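Local atomic coordinates of putative hyaluronoglucosaminidase (Clostridium perfringens, PDB entry 6PWI), a protein that probably acts as a family 84 hexosaminidase, removing N-acetylhexosamine from glycans, with this chain holding the catalytic barrel of a longer, probably cell-wall-anchored protein. Residues Q219-K224 with T254-L259; N306-M311 with L348-T353. All blocks are in the same frame, centred on the assembly; numbering follows the deposited sequence.

Interaction 1 of 2, residues Q219-K224 with T254-L259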
loop_
_atom_site.group_PDB
_atom_site.type_symbol
_atom_site.label_atom_id
_atom_site.label_comp_id
_atom_site.label_asym_id
_atom_site.label_seq_id
_atom_site.Cartn_x
_atom_site.Cartn_y
_atom_site.Cartn_z
ATOM N N GLN A 219 17.695 14.234 9.659
ATOM C CA GLN A 219 18.749 14.258 10.657
ATOM C C GLN A 219 18.168 14.158 12.071
ATOM O O GLN A 219 18.882 13.826 13.004
ATOM C CB GLN A 219 19.619 15.510 10.482
ATOM C CG GLN A 219 20.480 15.508 9.223
ATOM C CD GLN A 219 21.241 14.225 8.953
ATOM O OE1 GLN A 219 21.922 13.669 9.819
ATOM N NE2 GLN A 219 21.147 13.748 7.721
ATOM N N TYR A 220 16.872 14.431 12.243
ATOM C CA TYR A 220 16.354 14.635 13.588
ATOM C C TYR A 220 15.729 13.370 14.165
ATOM O O TYR A 220 15.384 13.354 15.341
ATOM C CB TYR A 220 15.430 15.852 13.649
ATOM C CG TYR A 220 16.159 17.140 13.373
ATOM C CD1 TYR A 220 16.886 17.779 14.369
ATOM C CD2 TYR A 220 16.171 17.690 12.099
ATOM C CE1 TYR A 220 17.588 18.947 14.109
ATOM C CE2 TYR A 220 16.867 18.855 11.823
ATOM C CZ TYR A 220 17.575 19.486 12.832
ATOM O OH TYR A 220 18.246 20.641 12.546
ATOM N N HIS A 221 15.589 12.325 13.344
ATOM C CA HIS A 221 15.066 11.057 13.828
ATOM C C HIS A 221 16.232 10.092 14.036
ATOM O O HIS A 221 16.049 8.943 14.428
ATOM C CB HIS A 221 13.959 10.541 12.894
ATOM C CG HIS A 221 14.446 9.672 11.785
ATOM N ND1 HIS A 221 15.374 10.103 10.864
ATOM C CD2 HIS A 221 14.145 8.398 11.451
ATOM C CE1 HIS A 221 15.633 9.134 10.013
ATOM N NE2 HIS A 221 14.892 8.076 10.350
ATOM N N SER A 222 17.444 10.598 13.800
ATOM C CA SER A 222 18.632 9.770 13.705
ATOM C C SER A 222 19.853 10.680 13.637
ATOM O O SER A 222 19.879 11.592 12.814
ATOM C CB SER A 222 18.541 8.905 12.467
ATOM O OG SER A 222 19.732 8.164 12.270
ATOM N N LEU A 223 20.865 10.417 14.472
ATOM C CA LEU A 223 22.100 11.199 14.506
ATOM C C LEU A 223 21.920 12.463 15.345
ATOM O O LEU A 223 22.636 12.660 16.321
ATOM C CB LEU A 223 22.624 11.525 13.097
ATOM C CG LEU A 223 23.909 10.809 12.668
ATOM C CD1 LEU A 223 24.329 11.232 11.266
ATOM C CD2 LEU A 223 25.047 11.065 13.649
ATOM N N LYS A 224 20.968 13.315 14.957
ATOM C CA LYS A 224 20.628 14.490 15.740
ATOM C C LYS A 224 19.322 14.234 16.489
ATOM O O LYS A 224 18.533 15.153 16.692
ATOM C CB LYS A 224 20.502 15.735 14.851
ATOM C CG LYS A 224 21.781 16.233 14.188
ATOM C CD LYS A 224 21.702 17.708 13.834
ATOM C CE LYS A 224 22.852 18.209 12.983
ATOM N NZ LYS A 224 22.648 17.903 11.545
ATOM N N THR A 254 9.474 7.598 14.023
ATOM C CA THR A 254 10.486 6.598 14.358
ATOM C C THR A 254 11.816 7.257 14.724
ATOM O O THR A 254 12.053 8.410 14.371
ATOM C CB THR A 254 10.711 5.595 13.215
ATOM O OG1 THR A 254 11.103 6.302 12.035
ATOM C CG2 THR A 254 9.498 4.734 12.939
ATOM N N ILE A 255 12.691 6.490 15.391
ATOM C CA ILE A 255 13.972 6.983 15.878
ATOM C C ILE A 255 15.034 5.884 15.773
ATOM O O ILE A 255 14.728 4.708 15.955
ATOM C CB ILE A 255 13.826 7.524 17.317
ATOM C CG1 ILE A 255 15.112 8.183 17.817
ATOM C CG2 ILE A 255 13.325 6.449 18.278
ATOM C CD1 ILE A 255 14.898 9.085 19.017
ATOM N N HIS A 256 16.282 6.281 15.479
ATOM C CA HIS A 256 17.446 5.404 15.511
ATOM C C HIS A 256 18.364 5.802 16.663
ATOM O O HIS A 256 19.314 6.549 16.453
ATOM C CB HIS A 256 18.262 5.550 14.220
ATOM C CG HIS A 256 17.576 5.016 13.013
ATOM N ND1 HIS A 256 17.926 3.807 12.444
ATOM C CD2 HIS A 256 16.562 5.513 12.269
ATOM C CE1 HIS A 256 17.159 3.584 11.396
ATOM N NE2 HIS A 256 16.309 4.616 11.270
ATOM N N PRO A 257 18.124 5.355 17.914
ATOM C CA PRO A 257 18.970 5.762 19.037
ATOM C C PRO A 257 20.192 4.912 19.388
ATOM O O PRO A 257 20.797 5.129 20.435
ATOM C CB PRO A 257 17.970 5.683 20.193
ATOM C CG PRO A 257 17.110 4.492 19.841
ATOM C CD PRO A 257 16.983 4.528 18.333
ATOM N N PHE A 258 20.581 3.966 18.525
ATOM C CA PHE A 258 21.643 3.047 18.907
ATOM C C PHE A 258 22.831 3.158 17.960
ATOM O O PHE A 258 23.592 2.203 17.815
ATOM C CB PHE A 258 21.147 1.600 18.968
ATOM C CG PHE A 258 19.955 1.357 19.860
ATOM C CD1 PHE A 258 20.077 1.417 21.241
ATOM C CD2 PHE A 258 18.717 1.053 19.317
ATOM C CE1 PHE A 258 18.982 1.191 22.060
ATOM C CE2 PHE A 258 17.623 0.823 20.137
ATOM C CZ PHE A 258 17.757 0.893 21.507
ATOM N N LEU A 259 22.997 4.326 17.333
ATOM C CA LEU A 259 24.165 4.543 16.491
ATOM C C LEU A 259 25.401 4.724 17.376
ATOM O O LEU A 259 25.306 4.568 18.597
ATOM C CB LEU A 259 23.914 5.748 15.577
ATOM C CG LEU A 259 22.711 5.629 14.639
ATOM C CD1 LEU A 259 22.444 6.948 13.932
ATOM C CD2 LEU A 259 22.898 4.511 13.627
#
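His221 and His256 join the two segments through their backbones: His256 N donates to His221 O over 2.9 Å, with 158° at the hydrogen. Just before this bond, Ile255 CA brings its hydrogen to the same oxygen, His221 O, at 3.2 Å. The carbonyl of His221 is thus met by two neighbouring residues of segment 254-259. The His221 side chain runs alongside that of His256, and both point the same way. The chi1 of His221, 90°, places CG between the backbone N and the carbonyl carbon and lays the ring beside Thr254 and His256. The two imidazole planes stand 89° apart, and His221 NE2 comes within 3.6 Å of His256 CD2. Thr254 O lies at the edge of the His221 ring, 3.6 Å from CD2. On one ring face sits CB of the next residue, Ser222. Ser222 OG touches Leu259 CD1 at 3.4 Å, and the same methyl reaches Leu223 CG at 4.3 Å. The polar ends of the histidines have partners beyond the two segments: His221 ND1 bonds to Asp218 O, and His256 ND1 to Asp299 OD1. Segment 219-224 lies in the loop between strand 210-213 and helix 231-247. Segment 254-259 leaves the end of barrel strand 250-255, which runs between strands 210-213 and 293-296, with Ile255 packed on helix 268-286.

Interaction 2 of 2, residues N306-M311 with L348-T353; sequences NQVKLM and LKTIGT
Of the side chains that touch across this contact, only Gln307 ends in a flat group, a carboxamide whose OE1 meets Ile351 CD1 at 3.8 Å. The methyl is tilted out of the amide plane, so it sits neither squarely over a face nor at the edge. OE1 is hydrogen-bonded to Tyr347 OH, and the methyl of Ile351 packs beside it. The second flat group is the peptide carbonyl of Thr350. Thr353 OG1 bonds to Thr350 O in the carbonyl plane, with a C=O...O angle of 150°. Thr353 N gives the same oxygen, Thr350 O, a second bond of 2.8 Å. Two donors from one residue therefore hold this carbonyl and tie the turn at Thr353 back to the helix. Val308 packs against that turn with both branches. Val308 CG2 comes to 3.5 Å from Thr350 O and to 4.0 Å from Thr350 CG2. Val308 CG1 meets Thr353 OG1 at 4.0 Å, the two side chains crossing at about a right angle. With CG1 anti to the backbone N (chi1 177°), CG2 is the branch left facing Thr350. Val308 CG2 also lies 4.4 Å from Ile351 CD1. The hydroxyl of Thr350 turns back to Glu346 O in its own helix. Gln307 and Ile351 both also touch Phe329 of strand 328-330. Helices 304-321 and 346-351 each follow a strand of the closed eight-stranded parallel sheet. Their packing is that of neighbouring outer helices in a (beta/alpha)8, or TIM, barrel.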
loop_
_atom_site.group_PDB
_atom_site.type_symbol
_atom_site.label_atom_id
_atom_site.label_comp_id
_atom_site.label_asym_id
_atom_site.label_seq_id
_atom_site.Cartn_x
_atom_site.Cartn_y
_atom_site.Cartn_z
ATOM N N ASN A 306 20.964 -3.775 26.127
ATOM C CA ASN A 306 20.750 -2.345 26.246
ATOM C C ASN A 306 19.465 -1.947 25.522
ATOM O O ASN A 306 18.684 -1.151 26.043
ATOM C CB ASN A 306 21.994 -1.570 25.811
ATOM C CG ASN A 306 23.132 -1.741 26.796
ATOM O OD1 ASN A 306 22.912 -2.085 27.959
ATOM N ND2 ASN A 306 24.352 -1.501 26.341
ATOM N N GLN A 307 19.259 -2.530 24.331
ATOM C CA GLN A 307 18.089 -2.251 23.517
ATOM C C GLN A 307 16.827 -2.583 24.309
ATOM O O GLN A 307 15.866 -1.821 24.285
ATOM C CB GLN A 307 18.192 -2.977 22.175
ATOM C CG GLN A 307 19.258 -2.386 21.260
ATOM C CD GLN A 307 19.681 -3.311 20.144
ATOM O OE1 GLN A 307 18.877 -4.048 19.579
ATOM N NE2 GLN A 307 20.958 -3.265 19.804
ATOM N N VAL A 308 16.864 -3.696 25.053
ATOM C CA VAL A 308 15.754 -4.105 25.899
ATOM C C VAL A 308 15.560 -3.088 27.028
ATOM O O VAL A 308 14.437 -2.650 27.283
ATOM C CB VAL A 308 15.945 -5.535 26.439
ATOM C CG1 VAL A 308 14.823 -5.939 27.389
ATOM C CG2 VAL A 308 16.058 -6.535 25.304
ATOM N N LYS A 309 16.662 -2.723 27.701
ATOM C CA LYS A 309 16.641 -1.745 28.781
ATOM C C LYS A 309 15.844 -0.516 28.342
ATOM O O LYS A 309 14.897 -0.123 29.021
ATOM C CB LYS A 309 18.072 -1.413 29.212
ATOM C CG LYS A 309 18.237 -0.482 30.403
ATOM C CD LYS A 309 19.653 -0.570 30.969
ATOM C CE LYS A 309 20.136 0.669 31.695
ATOM N NZ LYS A 309 19.211 1.064 32.787
ATOM N N LEU A 310 16.201 0.054 27.182
ATOM C CA LEU A 310 15.554 1.262 26.700
ATOM C C LEU A 310 14.054 1.032 26.522
ATOM O O LEU A 310 13.244 1.846 26.974
ATOM C CB LEU A 310 16.209 1.734 25.398
ATOM C CG LEU A 310 15.506 2.914 24.721
ATOM C CD1 LEU A 310 15.564 4.161 25.590
ATOM C CD2 LEU A 310 16.092 3.204 23.348
ATOM N N MET A 311 13.692 -0.087 25.878
ATOM C CA MET A 311 12.306 -0.346 25.519
ATOM C C MET A 311 11.465 -0.523 26.781
ATOM O O MET A 311 10.275 -0.207 26.779
ATOM C CB MET A 311 12.167 -1.574 24.609
ATOM C CG MET A 311 12.780 -1.394 23.217
ATOM S SD MET A 311 12.332 0.137 22.326
ATOM C CE MET A 311 10.564 -0.073 22.116
ATOM N N LEU A 348 18.096 -12.580 19.030
ATOM C CA LEU A 348 16.647 -12.644 18.905
ATOM C C LEU A 348 16.022 -13.101 20.223
ATOM O O LEU A 348 14.967 -12.608 20.609
ATOM C CB LEU A 348 16.244 -13.543 17.728
ATOM C CG LEU A 348 16.594 -13.016 16.332
ATOM C CD1 LEU A 348 16.233 -14.029 15.257
ATOM C CD2 LEU A 348 15.919 -11.680 16.042
ATOM N N LYS A 349 16.693 -14.022 20.923
ATOM C CA LYS A 349 16.224 -14.523 22.205
ATOM C C LYS A 349 16.148 -13.369 23.203
ATOM O O LYS A 349 15.181 -13.273 23.961
ATOM C CB LYS A 349 17.132 -15.659 22.684
ATOM C CG LYS A 349 16.691 -16.407 23.936
ATOM C CD LYS A 349 17.632 -17.553 24.240
ATOM C CE LYS A 349 17.828 -17.834 25.716
ATOM N NZ LYS A 349 16.809 -18.776 26.230
ATOM N N THR A 350 17.152 -12.477 23.174
ATOM C CA THR A 350 17.188 -11.355 24.100
ATOM C C THR A 350 16.100 -10.332 23.779
ATOM O O THR A 350 15.392 -9.878 24.682
ATOM C CB THR A 350 18.559 -10.678 24.111
ATOM O OG1 THR A 350 19.467 -11.696 24.519
ATOM C CG2 THR A 350 18.626 -9.533 25.094
ATOM N N ILE A 351 16.018 -9.958 22.494
ATOM C CA ILE A 351 15.043 -9.025 21.953
ATOM C C ILE A 351 13.639 -9.468 22.359
ATOM O O ILE A 351 12.789 -8.642 22.672
ATOM C CB ILE A 351 15.235 -8.912 20.423
ATOM C CG1 ILE A 351 16.453 -8.052 20.083
ATOM C CG2 ILE A 351 13.998 -8.417 19.698
ATOM C CD1 ILE A 351 16.624 -6.821 20.954
ATOM N N GLY A 352 13.428 -10.786 22.398
ATOM C CA GLY A 352 12.135 -11.354 22.738
ATOM C C GLY A 352 11.767 -11.200 24.214
ATOM O O GLY A 352 10.635 -11.491 24.591
ATOM N N THR A 353 12.717 -10.749 25.042
ATOM C CA THR A 353 12.432 -10.539 26.455
ATOM C C THR A 353 11.955 -9.110 26.717
ATOM O O THR A 353 11.632 -8.783 27.854
ATOM C CB THR A 353 13.610 -10.889 27.376
ATOM O OG1 THR A 353 14.626 -9.901 27.204
ATOM C CG2 THR A 353 14.155 -12.281 27.145
#

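Interactions 1 and 2 lie in the same barrel, with centres about 18 Å apart. Pro257, Phe258 and Leu310 take no part in their own contacts but join the two; Gln307 serves both. Phe258 CZ packs on Leu310 CD2 at 3.4 Å and on Gln307 CG at 3.6 Å. Pro257 CG adds a contact to Leu310 CD2 at 3.9 Å. The loop after strand 250-255 thus rests on helix 304-321. Asp299, the predicted proton donor, is much nearer to interaction 1: about 3 Å separates its side chain from that of His256, against about 9 Å for Gln307. Interaction 1 therefore borders the probable active site; interaction 2 is helix packing further out.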